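PDB 1ZVP: hypothetical protein VC0802 from Vibrio cholerae, which is of unknown function but contains two ACT-domain regions, a type that often binds small ligands such as amino acids; it is possibly a transport protein. Local coordinates for residues 17-22 against 72-77. Residues are numbered along the deposited sequence; the frame is centred on the assembly and turned at random.
Sequences PELMAG and SLITLT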
loop_
_atom_site.group_PDB
_atom_site.type_symbol
_atom_site.label_atom_id
_atom_site.label_comp_id
_atom_site.label_asym_id
_atom_site.label_seq_id
_atom_site.Cartn_x
_atom_site.Cartn_y
_atom_site.Cartn_z
ATOM N N PRO D 17 -5.979 -9.697 -11.977
ATOM C CA PRO D 17 -6.682 -9.401 -10.729
ATOM C C PRO D 17 -7.655 -10.490 -10.276
ATOM O O PRO D 17 -8.187 -11.245 -11.093
ATOM C CB PRO D 17 -7.444 -8.121 -11.062
ATOM C CG PRO D 17 -7.713 -8.228 -12.495
ATOM C CD PRO D 17 -6.495 -8.876 -13.086
ATOM N N GLU D 18 -7.877 -10.575 -8.971
ATOM C CA GLU D 18 -8.889 -11.462 -8.445
ATOM C C GLU D 18 -9.639 -10.793 -7.314
ATOM O O GLU D 18 -9.027 -10.212 -6.421
ATOM C CB GLU D 18 -8.277 -12.786 -7.995
ATOM C CG GLU D 18 -6.970 -12.646 -7.278
ATOM C CD GLU D 18 -6.526 -13.921 -6.613
ATOM O OE1 GLU D 18 -5.715 -13.837 -5.660
ATOM O OE2 GLU D 18 -6.977 -15.006 -7.039
ATOM N N LEU D 19 -10.964 -10.852 -7.381
ATOM C CA LEU D 19 -11.827 -10.262 -6.365
ATOM C C LEU D 19 -11.967 -11.223 -5.197
ATOM O O LEU D 19 -12.427 -12.347 -5.376
ATOM C CB LEU D 19 -13.216 -9.990 -6.939
ATOM C CG LEU D 19 -14.004 -8.710 -6.658
ATOM C CD1 LEU D 19 -15.456 -9.070 -6.482
ATOM C CD2 LEU D 19 -13.492 -7.854 -5.481
ATOM N N MET D 20 -11.579 -10.761 -4.007
ATOM C CA MET D 20 -11.703 -11.532 -2.759
ATOM C C MET D 20 -13.073 -11.347 -2.091
ATOM O O MET D 20 -13.765 -10.352 -2.317
ATOM C CB MET D 20 -10.581 -11.157 -1.767
ATOM C CG MET D 20 -9.154 -11.271 -2.331
ATOM S SD MET D 20 -8.780 -12.928 -2.918
ATOM C CE MET D 20 -8.295 -12.521 -4.536
ATOM N N ALA D 21 -13.459 -12.328 -1.282
ATOM C CA ALA D 21 -14.662 -12.243 -0.482
ATOM C C ALA D 21 -14.505 -11.187 0.602
ATOM O O ALA D 21 -13.409 -10.981 1.117
ATOM C CB ALA D 21 -14.946 -13.574 0.141
ATOM N N GLY D 22 -15.606 -10.511 0.925
ATOM C CA GLY D 22 -15.671 -9.615 2.074
ATOM C C GLY D 22 -15.787 -8.131 1.772
ATOM O O GLY D 22 -15.235 -7.638 0.775
ATOM N N SER D 72 -13.933 -3.208 -1.457
ATOM C CA SER D 72 -13.692 -4.543 -1.970
ATOM C C SER D 72 -12.198 -4.770 -2.076
ATOM O O SER D 72 -11.436 -3.827 -2.254
ATOM C CB SER D 72 -14.340 -4.711 -3.329
ATOM O OG SER D 72 -15.740 -4.654 -3.195
ATOM N N LEU D 73 -11.783 -6.021 -1.946
ATOM C CA LEU D 73 -10.367 -6.357 -1.983
ATOM C C LEU D 73 -10.014 -7.146 -3.241
ATOM O O LEU D 73 -10.616 -8.174 -3.544
ATOM C CB LEU D 73 -9.945 -7.108 -0.721
ATOM C CG LEU D 73 -8.591 -7.814 -0.759
ATOM C CD1 LEU D 73 -7.440 -6.826 -0.833
ATOM C CD2 LEU D 73 -8.458 -8.703 0.448
ATOM N N ILE D 74 -9.024 -6.626 -3.956
ATOM C CA ILE D 74 -8.520 -7.206 -5.185
ATOM C C ILE D 74 -7.040 -7.522 -4.989
ATOM O O ILE D 74 -6.266 -6.677 -4.566
ATOM C CB ILE D 74 -8.765 -6.262 -6.397
ATOM C CG1 ILE D 74 -10.274 -6.164 -6.677
ATOM C CG2 ILE D 74 -8.004 -6.734 -7.624
ATOM C CD1 ILE D 74 -10.700 -4.978 -7.517
ATOM N N THR D 75 -6.667 -8.769 -5.243
ATOM C CA THR D 75 -5.266 -9.151 -5.233
ATOM C C THR D 75 -4.764 -9.264 -6.666
ATOM O O THR D 75 -5.488 -9.700 -7.557
ATOM C CB THR D 75 -5.048 -10.470 -4.474
ATOM O OG1 THR D 75 -5.431 -10.291 -3.108
ATOM C CG2 THR D 75 -3.594 -10.898 -4.531
ATOM N N LEU D 76 -3.525 -8.847 -6.884
ATOM C CA LEU D 76 -2.881 -8.995 -8.175
ATOM C C LEU D 76 -2.064 -10.265 -8.144
ATOM O O LEU D 76 -1.153 -10.385 -7.336
ATOM C CB LEU D 76 -1.988 -7.790 -8.437
ATOM C CG LEU D 76 -2.608 -6.528 -9.025
ATOM C CD1 LEU D 76 -4.141 -6.469 -8.969
ATOM C CD2 LEU D 76 -1.980 -5.340 -8.337
ATOM N N THR D 77 -2.414 -11.222 -9.002
ATOM C CA THR D 77 -1.695 -12.499 -9.057
ATOM C C THR D 77 -0.461 -12.448 -9.964
ATOM O O THR D 77 0.357 -13.376 -9.954
ATOM C CB THR D 77 -2.604 -13.694 -9.455
ATOM O OG1 THR D 77 -3.216 -13.449 -10.724
ATOM C CG2 THR D 77 -3.673 -13.911 -8.426
HETATM O O HOH W 1 -13.675 -8.012 -1.423
HETATM O O HOH W 2 -16.832 -6.580 -1.409
#
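P17 lies opposite L76 in a non-hydrogen-bonded antiparallel pair, but its ring leans mainly on I74: P17 CB sits 3.7 Å from I74 CG2. Both side chains reach L127 of helix 120-127, which covers this face. E18 pairs with T75 through two backbone bonds, E18 N to T75 O at 2.9 Å and T75 N to E18 O at 3.0 Å. On the other face its side chain runs alongside that of T75. E18 CG stands between the backbone N and the carbonyl carbon (chi1 41°), and the extended side chain crosses that of T77 at about a right angle, bringing E18 CD to 3.4 Å from T77 CG2. This is a van der Waals contact; the hydroxyls of T75 and T77 are bonded to H112 ND1 and S16 O. L19, back on the helix side, lays CD2 against I74 CG1 at 3.8 Å. M20 continues the ladder with a nearly straight bond from its N to L73 O (2.8 Å, 168° at the hydrogen). Its side chain bends at chi2 and again at chi3: CG packs on L73 CG, while CE curls back to T75 CB, 3.8 Å away. By G22 the backbones have parted, and water takes over: one molecule accepts from L73 N and lies within bonding distance of M20 O and G22 O, and a second joins G22 O to S72 OG. Outermost, within this chain, of four antiparallel strands, 17-19 sits beside 71-76 in the last strand's place, consistent with the ferredoxin-like fold of an ACT domain.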